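Glycoside Hydrolase (PDB 5TA0) probably hydrolyses agarose chains as a family GH86 enzyme of an intestinal bacterium's agarose pathway, here holding agarose sugars in its binding cleft. Local coordinates at residues Glu57-Ser62 with Lys374-Tyr379; Ala63-Asp68 with Thr402-Tyr407; Met368-Leu373 with Leu385-Arg390. All coordinates share one frame; numbering follows the deposited sequence. Where two conformers were deposited one is given.

Contact 1: residues Glu57-Ser62 with Lys374-Tyr379; sequences ENYWDS and KSEWGY. With GAL (beta-D-galactopyranose), chain C.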
# COMPACT_ATOMS: atom_id res chain seq x y z
N GLU A 57 -13.15 5.09 18.33
CA GLU A 57 -14.14 4.01 18.22
C GLU A 57 -14.34 3.45 19.66
O GLU A 57 -13.39 3.32 20.43
CB GLU A 57 -13.74 2.98 17.15
CG GLU A 57 -12.41 2.33 17.27
CD GLU A 57 -12.23 1.26 16.23
OE1 GLU A 57 -12.75 0.16 16.49
OE2 GLU A 57 -11.60 1.51 15.17
N ASN A 58 -15.60 3.12 19.96
CA ASN A 58 -15.99 2.68 21.31
C ASN A 58 -15.46 1.29 21.69
O ASN A 58 -15.44 0.93 22.86
CB ASN A 58 -17.51 2.87 21.60
CG ASN A 58 -18.43 1.95 20.81
OD1 ASN A 58 -18.02 0.95 20.25
ND2 ASN A 58 -19.72 2.33 20.79
N TYR A 59 -14.99 0.56 20.69
CA TYR A 59 -14.45 -0.79 20.86
C TYR A 59 -13.15 -0.82 21.68
O TYR A 59 -12.79 -1.87 22.20
CB TYR A 59 -14.22 -1.46 19.50
CG TYR A 59 -15.47 -1.76 18.69
CD1 TYR A 59 -16.68 -2.17 19.30
CD2 TYR A 59 -15.43 -1.68 17.29
CE1 TYR A 59 -17.80 -2.46 18.54
CE2 TYR A 59 -16.56 -1.99 16.53
CZ TYR A 59 -17.73 -2.37 17.17
OH TYR A 59 -18.83 -2.67 16.39
N TRP A 60 -12.44 0.30 21.82
CA TRP A 60 -11.30 0.38 22.71
C TRP A 60 -11.66 0.23 24.19
O TRP A 60 -10.78 -0.06 24.98
CB TRP A 60 -10.59 1.72 22.60
CG TRP A 60 -9.86 2.01 21.32
CD1 TRP A 60 -10.26 2.84 20.32
CD2 TRP A 60 -8.54 1.53 20.95
NE1 TRP A 60 -9.30 2.88 19.33
CE2 TRP A 60 -8.24 2.11 19.69
CE3 TRP A 60 -7.60 0.69 21.55
CZ2 TRP A 60 -7.05 1.85 19.03
CZ3 TRP A 60 -6.43 0.44 20.92
CH2 TRP A 60 -6.15 1.02 19.65
N ASP A 61 -12.92 0.45 24.53
CA ASP A 61 -13.32 0.79 25.90
C ASP A 61 -14.23 -0.20 26.58
O ASP A 61 -14.75 0.10 27.66
CB ASP A 61 -13.97 2.17 25.86
CG ASP A 61 -12.98 3.22 25.37
OD1 ASP A 61 -11.90 3.32 25.96
OD2 ASP A 61 -13.29 3.87 24.37
N SER A 62 -14.43 -1.37 25.99
CA SER A 62 -15.23 -2.41 26.64
C SER A 62 -14.84 -3.80 26.16
O SER A 62 -14.36 -3.96 25.02
CB SER A 62 -16.72 -2.18 26.43
OG SER A 62 -17.08 -2.29 25.07
N LYS A 374 -11.61 -4.27 15.94
CA LYS A 374 -12.56 -5.23 16.52
C LYS A 374 -13.73 -5.55 15.61
O LYS A 374 -14.13 -6.71 15.48
CB LYS A 374 -13.07 -4.69 17.87
CG LYS A 374 -14.03 -5.64 18.59
CD LYS A 374 -14.51 -5.18 19.96
CE LYS A 374 -13.38 -5.08 20.96
NZ LYS A 374 -13.86 -4.63 22.30
N SER A 375 -14.35 -4.52 15.03
CA SER A 375 -15.44 -4.70 14.07
C SER A 375 -16.48 -5.72 14.53
O SER A 375 -16.82 -6.64 13.79
CB SER A 375 -14.86 -5.08 12.71
OG SER A 375 -14.01 -4.01 12.29
N GLU A 376 -16.99 -5.53 15.75
CA GLU A 376 -18.09 -6.32 16.31
C GLU A 376 -19.30 -6.34 15.37
O GLU A 376 -19.95 -7.37 15.20
CB GLU A 376 -18.51 -5.72 17.65
CG GLU A 376 -19.48 -6.57 18.44
CD GLU A 376 -18.80 -7.43 19.48
OE1 GLU A 376 -19.38 -8.46 19.87
OE2 GLU A 376 -17.68 -7.08 19.92
N TRP A 377 -19.57 -5.21 14.73
CA TRP A 377 -20.64 -5.08 13.74
C TRP A 377 -20.54 -6.09 12.59
O TRP A 377 -21.52 -6.36 11.90
CB TRP A 377 -20.70 -3.64 13.13
CG TRP A 377 -19.38 -3.20 12.56
CD1 TRP A 377 -18.47 -2.34 13.16
CD2 TRP A 377 -18.79 -3.58 11.31
NE1 TRP A 377 -17.38 -2.21 12.37
CE2 TRP A 377 -17.53 -2.95 11.24
CE3 TRP A 377 -19.19 -4.40 10.25
CZ2 TRP A 377 -16.68 -3.11 10.14
CZ3 TRP A 377 -18.32 -4.57 9.15
CH2 TRP A 377 -17.08 -3.92 9.12
N GLY A 378 -19.34 -6.63 12.36
CA GLY A 378 -19.10 -7.59 11.30
C GLY A 378 -19.33 -9.03 11.71
O GLY A 378 -19.17 -9.92 10.87
N TYR A 379 -19.67 -9.26 12.97
CA TYR A 379 -20.04 -10.61 13.45
C TYR A 379 -21.47 -10.92 13.05
O TYR A 379 -22.37 -10.14 13.33
CB TYR A 379 -19.92 -10.73 14.96
CG TYR A 379 -20.29 -12.11 15.45
CD1 TYR A 379 -19.39 -13.15 15.30
CD2 TYR A 379 -21.53 -12.36 16.03
CE1 TYR A 379 -19.70 -14.42 15.70
CE2 TYR A 379 -21.84 -13.66 16.47
CZ TYR A 379 -20.91 -14.68 16.28
OH TYR A 379 -21.20 -16.00 16.71
C1 GAL C . -17.35 -0.41 7.85
C2 GAL C . -17.69 0.62 8.93
C3 GAL C . -18.91 0.20 9.76
C4 GAL C . -20.06 -0.20 8.84
C5 GAL C . -19.57 -1.27 7.86
C6 GAL C . -20.65 -1.75 6.90
O2 GAL C . -16.54 0.76 9.76
O3 GAL C . -19.29 1.26 10.66
O4 GAL C . -20.49 0.93 8.07
O5 GAL C . -18.49 -0.75 7.07
O6 GAL C . -20.12 -2.73 5.99
O HOH W 1 -13.03 -1.88 14.83
O HOH W 2 -16.31 -3.33 22.66
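Y59 lies across the backbone of K374 to W377, joining the loops that follow the first and last parallel strands, 50-51 and 364-369, of the catalytic alpha/beta barrel. Its ring takes K374 CG over one face, 4.1 Å above the plane, and W377 CD1 at its edge. At its end, Y59 OH accepts a hydrogen bond from W377 N at 3.1 Å; the 142° angle at the hydrogen makes it a bent one. K374 runs extended over that face and then turns at chi3 (-64°), which brings NZ to Y59 O at 3.0 Å, in the carbonyl plane and on a lone pair. N64 OD1 and a water that also binds S62 OG are further partners of NZ. E376 contributes CB, 3.3 Å from Y59 OH, while its carboxylate, in one of two conformers, leads away to Y405 and R394. A second water bridges the loops, donating to E57 OE1 and accepting from S375 N. W377 belongs to the glycan pocket: with chi1 at 54°, CG sits between backbone N and carbonyl carbon, and the indole is sandwiched, S375 CB over one face and galactose over the other, where W377 CZ2 comes within 3.6 Å of sugar C1.

Contact 2: residues Ala63-Asp68 with Thr402-Tyr407; sequences ANKIAD and TGEYVY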
# COMPACT_ATOMS: atom_id res chain seq x y z
N ALA A 63 -15.03 -4.77 27.05
CA ALA A 63 -14.92 -6.20 26.76
C ALA A 63 -13.52 -6.67 26.41
O ALA A 63 -13.39 -7.75 25.83
CB ALA A 63 -15.91 -6.59 25.67
N ASN A 64 -12.50 -5.92 26.79
CA ASN A 64 -11.11 -6.27 26.50
C ASN A 64 -10.36 -6.72 27.75
O ASN A 64 -10.54 -6.15 28.83
CB ASN A 64 -10.38 -5.07 25.88
CG ASN A 64 -11.11 -4.52 24.67
OD1 ASN A 64 -11.62 -5.26 23.85
ND2 ASN A 64 -11.16 -3.19 24.55
N LYS A 65 -9.52 -7.74 27.61
CA LYS A 65 -8.68 -8.21 28.74
C LYS A 65 -7.79 -7.08 29.27
O LYS A 65 -7.66 -6.92 30.48
CB LYS A 65 -7.82 -9.38 28.31
CG LYS A 65 -7.08 -10.05 29.46
CD LYS A 65 -6.84 -11.54 29.21
CE LYS A 65 -8.13 -12.36 29.07
NZ LYS A 65 -9.24 -11.97 30.00
N ILE A 66 -7.18 -6.32 28.36
CA ILE A 66 -6.33 -5.18 28.71
C ILE A 66 -7.22 -3.95 28.99
O ILE A 66 -8.02 -3.52 28.15
CB ILE A 66 -5.28 -4.89 27.60
CG1 ILE A 66 -4.35 -6.10 27.42
CG2 ILE A 66 -4.47 -3.66 27.95
CD1 ILE A 66 -3.37 -5.96 26.28
N ALA A 67 -7.08 -3.39 30.20
CA ALA A 67 -7.94 -2.32 30.66
C ALA A 67 -7.71 -1.03 29.88
O ALA A 67 -8.67 -0.39 29.46
CB ALA A 67 -7.74 -2.06 32.14
N ASP A 68 -6.44 -0.68 29.70
CA ASP A 68 -6.07 0.48 28.88
C ASP A 68 -5.41 -0.02 27.59
O ASP A 68 -4.19 -0.06 27.45
CB ASP A 68 -5.17 1.47 29.63
CG ASP A 68 -5.01 2.79 28.90
OD1 ASP A 68 -5.37 2.88 27.71
OD2 ASP A 68 -4.52 3.77 29.51
N THR A 402 -17.21 -15.87 22.36
CA THR A 402 -17.49 -15.55 23.77
C THR A 402 -16.18 -15.30 24.48
O THR A 402 -15.11 -15.72 24.01
CB THR A 402 -18.24 -16.70 24.50
OG1 THR A 402 -17.41 -17.87 24.54
CG2 THR A 402 -19.62 -16.97 23.85
N GLY A 403 -16.27 -14.64 25.63
CA GLY A 403 -15.11 -14.31 26.42
C GLY A 403 -14.61 -12.91 26.06
O GLY A 403 -15.08 -12.31 25.09
N GLU A 404 -13.68 -12.42 26.85
CA GLU A 404 -13.12 -11.09 26.62
C GLU A 404 -12.18 -11.11 25.43
O GLU A 404 -11.62 -12.14 25.07
CB GLU A 404 -12.35 -10.62 27.84
CG GLU A 404 -13.20 -10.49 29.09
CD GLU A 404 -12.60 -9.53 30.10
OE1 GLU A 404 -11.48 -9.82 30.59
OE2 GLU A 404 -13.26 -8.49 30.37
N TYR A 405 -11.97 -9.94 24.85
CA TYR A 405 -11.08 -9.81 23.72
C TYR A 405 -9.60 -9.80 24.12
O TYR A 405 -9.21 -9.15 25.10
CB TYR A 405 -11.39 -8.53 22.95
CG TYR A 405 -12.59 -8.61 22.05
CD1 TYR A 405 -13.85 -8.23 22.48
CD2 TYR A 405 -12.46 -9.06 20.75
CE1 TYR A 405 -14.95 -8.29 21.63
CE2 TYR A 405 -13.53 -9.11 19.89
CZ TYR A 405 -14.78 -8.71 20.32
OH TYR A 405 -15.84 -8.75 19.47
N VAL A 406 -8.80 -10.49 23.32
CA VAL A 406 -7.36 -10.54 23.43
C VAL A 406 -6.78 -10.29 22.02
O VAL A 406 -7.50 -10.35 21.04
CB VAL A 406 -6.88 -11.91 23.94
CG1 VAL A 406 -7.43 -12.16 25.34
CG2 VAL A 406 -7.28 -13.07 23.00
N TYR A 407 -5.48 -10.05 21.92
CA TYR A 407 -4.89 -9.84 20.59
C TYR A 407 -5.04 -11.07 19.73
O TYR A 407 -4.86 -12.21 20.20
CB TYR A 407 -3.42 -9.48 20.67
CG TYR A 407 -3.13 -8.08 21.18
CD1 TYR A 407 -3.70 -6.96 20.57
CD2 TYR A 407 -2.26 -7.88 22.23
CE1 TYR A 407 -3.42 -5.69 21.01
CE2 TYR A 407 -1.98 -6.59 22.69
CZ TYR A 407 -2.56 -5.50 22.08
OH TYR A 407 -2.30 -4.20 22.51
O HOH W 3 -7.39 -6.94 25.44
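Two nearly straight backbone hydrogen bonds join A63 and K65 to Y405. Y405 N donates to A63 O at 2.8 Å (175° at the hydrogen), and K65 N donates in turn to Y405 O at 2.9 Å. Bonds from one residue to the two neighbours of N64 mark a parallel bridge; it is a single one, and the touching parts diverge by 49° end to end. A water extends it, accepting from I66 N and donating to Y405 O, so this carbonyl is gripped twice.

The bridge adds residues 63-65 to the outer edge of a small antiparallel pair, strands 405-407 and 392-394: E404 and V406 bond back to E395 and R393, whereas Y405 bonds to the loop ahead of helix 69-76. D68 is the N-cap of that helix, its OD1 accepting from D71 N.

Charge enters at one end, where K65 NZ meets E404 OE1 in a weak salt bridge of 3.2 Å. Bends at chi3 and chi4 fold the lysine tip round to E404, and E395 is a long, weak second partner.

N64 crosses Y405 obliquely, its amide turned steeply to the ring, OD1 lying 3.4 Å from Y405 CB; OD1 is bonded to K374 NZ and ND2 to Y59 O.

Of the apolar contacts, A63 CB meets Y405 CD1 at 4.1 Å. K65 and V406 run side by side, with K65 CE 3.8 Å from V406 CG1. I66 crosses Y407 at about a right angle, its CD1 3.9 Å from Y407 CE2, while Y407 OH bonds to D72 of the helix.

Contact 3: residues Met368-Leu373 with Leu385-Arg390; sequences MPFAML and LAHTAR. With AAL (3,6-anhydro-alpha-L-galactopyranose), chain B.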
# COMPACT_ATOMS: atom_id res chain seq x y z
N MET A 368 -1.77 1.46 4.27
CA MET A 368 -2.46 1.02 5.49
C MET A 368 -2.84 -0.45 5.41
O MET A 368 -3.73 -0.82 4.63
CB MET A 368 -3.70 1.87 5.72
CG MET A 368 -4.45 1.66 7.03
SD MET A 368 -5.59 3.01 7.40
CE MET A 368 -4.41 4.28 7.86
N PRO A 369 -2.17 -1.30 6.21
CA PRO A 369 -2.61 -2.70 6.23
C PRO A 369 -4.07 -2.81 6.62
O PRO A 369 -4.53 -2.08 7.52
CB PRO A 369 -1.73 -3.31 7.30
CG PRO A 369 -0.58 -2.41 7.48
CD PRO A 369 -1.06 -1.04 7.14
N PHE A 370 -4.82 -3.68 5.96
CA PHE A 370 -6.22 -3.85 6.29
C PHE A 370 -6.37 -4.77 7.50
O PHE A 370 -6.48 -5.98 7.40
CB PHE A 370 -7.10 -4.29 5.13
CG PHE A 370 -8.55 -4.21 5.47
CD1 PHE A 370 -9.11 -2.99 5.87
CD2 PHE A 370 -9.35 -5.35 5.50
CE1 PHE A 370 -10.44 -2.90 6.22
CE2 PHE A 370 -10.69 -5.25 5.84
CZ PHE A 370 -11.23 -4.03 6.22
N ALA A 371 -6.35 -4.12 8.64
CA ALA A 371 -6.59 -4.74 9.93
C ALA A 371 -7.39 -3.73 10.72
O ALA A 371 -6.95 -2.58 10.88
CB ALA A 371 -5.28 -5.02 10.63
N MET A 372 -8.59 -4.12 11.16
CA MET A 372 -9.46 -3.26 11.98
C MET A 372 -9.27 -3.64 13.44
O MET A 372 -8.75 -4.72 13.73
CB MET A 372 -10.89 -3.42 11.52
CG MET A 372 -11.07 -2.95 10.07
SD MET A 372 -12.79 -2.79 9.53
CE MET A 372 -13.20 -1.26 10.36
N LEU A 373 -9.69 -2.80 14.37
CA LEU A 373 -9.49 -3.13 15.78
C LEU A 373 -10.32 -4.32 16.21
O LEU A 373 -9.78 -5.27 16.78
CB LEU A 373 -9.83 -1.91 16.66
CG LEU A 373 -9.62 -2.13 18.17
CD1 LEU A 373 -8.16 -2.27 18.48
CD2 LEU A 373 -10.22 -0.98 18.97
N LEU A 385 -19.86 -16.28 12.10
CA LEU A 385 -18.62 -15.77 11.47
C LEU A 385 -18.32 -14.34 11.86
O LEU A 385 -19.14 -13.44 11.65
CB LEU A 385 -18.70 -15.88 9.94
CG LEU A 385 -18.80 -17.31 9.39
CD1 LEU A 385 -19.03 -17.27 7.89
CD2 LEU A 385 -17.56 -18.15 9.72
N ALA A 386 -17.12 -14.15 12.43
CA ALA A 386 -16.58 -12.86 12.79
C ALA A 386 -15.85 -12.25 11.62
O ALA A 386 -15.53 -12.89 10.64
CB ALA A 386 -15.64 -13.03 13.95
N HIS A 387 -15.55 -10.96 11.76
CA HIS A 387 -14.80 -10.22 10.76
C HIS A 387 -13.43 -10.89 10.54
O HIS A 387 -12.77 -11.30 11.49
CB HIS A 387 -14.63 -8.77 11.23
CG HIS A 387 -14.14 -7.84 10.18
ND1 HIS A 387 -12.82 -7.76 9.83
CD2 HIS A 387 -14.80 -6.93 9.43
CE1 HIS A 387 -12.67 -6.81 8.91
NE2 HIS A 387 -13.86 -6.32 8.63
N THR A 388 -13.01 -10.97 9.29
CA THR A 388 -11.82 -11.74 8.95
C THR A 388 -10.47 -11.00 9.10
O THR A 388 -9.43 -11.60 8.88
CB THR A 388 -11.92 -12.35 7.54
OG1 THR A 388 -11.99 -11.29 6.58
CG2 THR A 388 -13.15 -13.26 7.42
N ALA A 389 -10.47 -9.74 9.52
CA ALA A 389 -9.23 -8.94 9.65
C ALA A 389 -9.25 -8.05 10.88
O ALA A 389 -9.45 -6.83 10.78
CB ALA A 389 -9.03 -8.12 8.38
N ARG A 390 -9.09 -8.67 12.05
CA ARG A 390 -9.19 -8.02 13.35
C ARG A 390 -7.91 -8.11 14.16
O ARG A 390 -7.29 -9.15 14.22
CB ARG A 390 -10.31 -8.65 14.20
CG ARG A 390 -11.71 -8.44 13.69
CD ARG A 390 -12.69 -9.24 14.50
NE ARG A 390 -12.43 -10.67 14.30
CZ ARG A 390 -12.66 -11.64 15.19
NH1 ARG A 390 -13.24 -11.39 16.35
NH2 ARG A 390 -12.26 -12.87 14.89
C1 AAL B . -14.33 -1.89 3.89
C2 AAL B . -15.02 -0.54 3.61
C3 AAL B . -15.27 0.25 4.89
C4 AAL B . -15.97 -0.63 5.90
C5 AAL B . -14.85 -1.55 6.26
C6 AAL B . -13.71 -0.60 6.40
O2 AAL B . -16.30 -0.73 2.98
O3 AAL B . -14.00 0.48 5.52
O4 AAL B . -16.32 0.17 7.05
O5 AAL B . -14.57 -2.45 5.18
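M372 and R390 form a single beta bridge, their CA atoms 5.0 Å apart. M372 N donates to A389 O at 2.9 Å, and R390 CA adds a CA-H...O contact to M372 O at 3.4 Å. Just before the bridge, F370 is the centre of an inverse gamma turn that swings the chain off strand 364-369. F370, M372 and H387 converge to line the glycan pocket. With CG anti to the backbone N (chi1 -170°), F370 sends CE2 to the edge of the H387 ring, 4.0 Å from CE1; the planes meet obliquely at 54°. M372 comes across H387 at about a right angle, SD 3.8 Å from NE2 and well off the ring normal. Anhydrogalactose touches F370 and M372, its C6 3.9 Å from M372 SD. A389 N donates to H387 ND1 at 3.1 Å, which should limit rotation of the imidazole; R390 NE bonds the backbone O of H387, and NH2 forms a salt bridge with E397. A389 CB tucks against F370 CD2. Around this buried core, A371 bonds through its backbone to H52 just past strand 50-51, M368 bonds to I323 of strand 321-326, and R346 of helix 340-358 touches A389 and binds F370 O.

Contact 3 is fully buried, contact 1 partly so, and contact 2 lies at the surface. Contacts 1 and 2 use consecutive parts of the loop before helix 69-76, while contacts 1 and 3 draw on the loop after strand 364-369, its residues L373 and K374 being adjacent. Contacts 2 and 3 each have a single backbone bridge, joined in 3 by rings, sulfur and sugar and in 2 by a weak salt bridge; contact 1 instead mixes ring packing with lysine bonds. K374 of contact 1 and N64 of contact 2 link those two. L373 packs on W60, linking 1 to 3; contacts 2 and 3 barely meet.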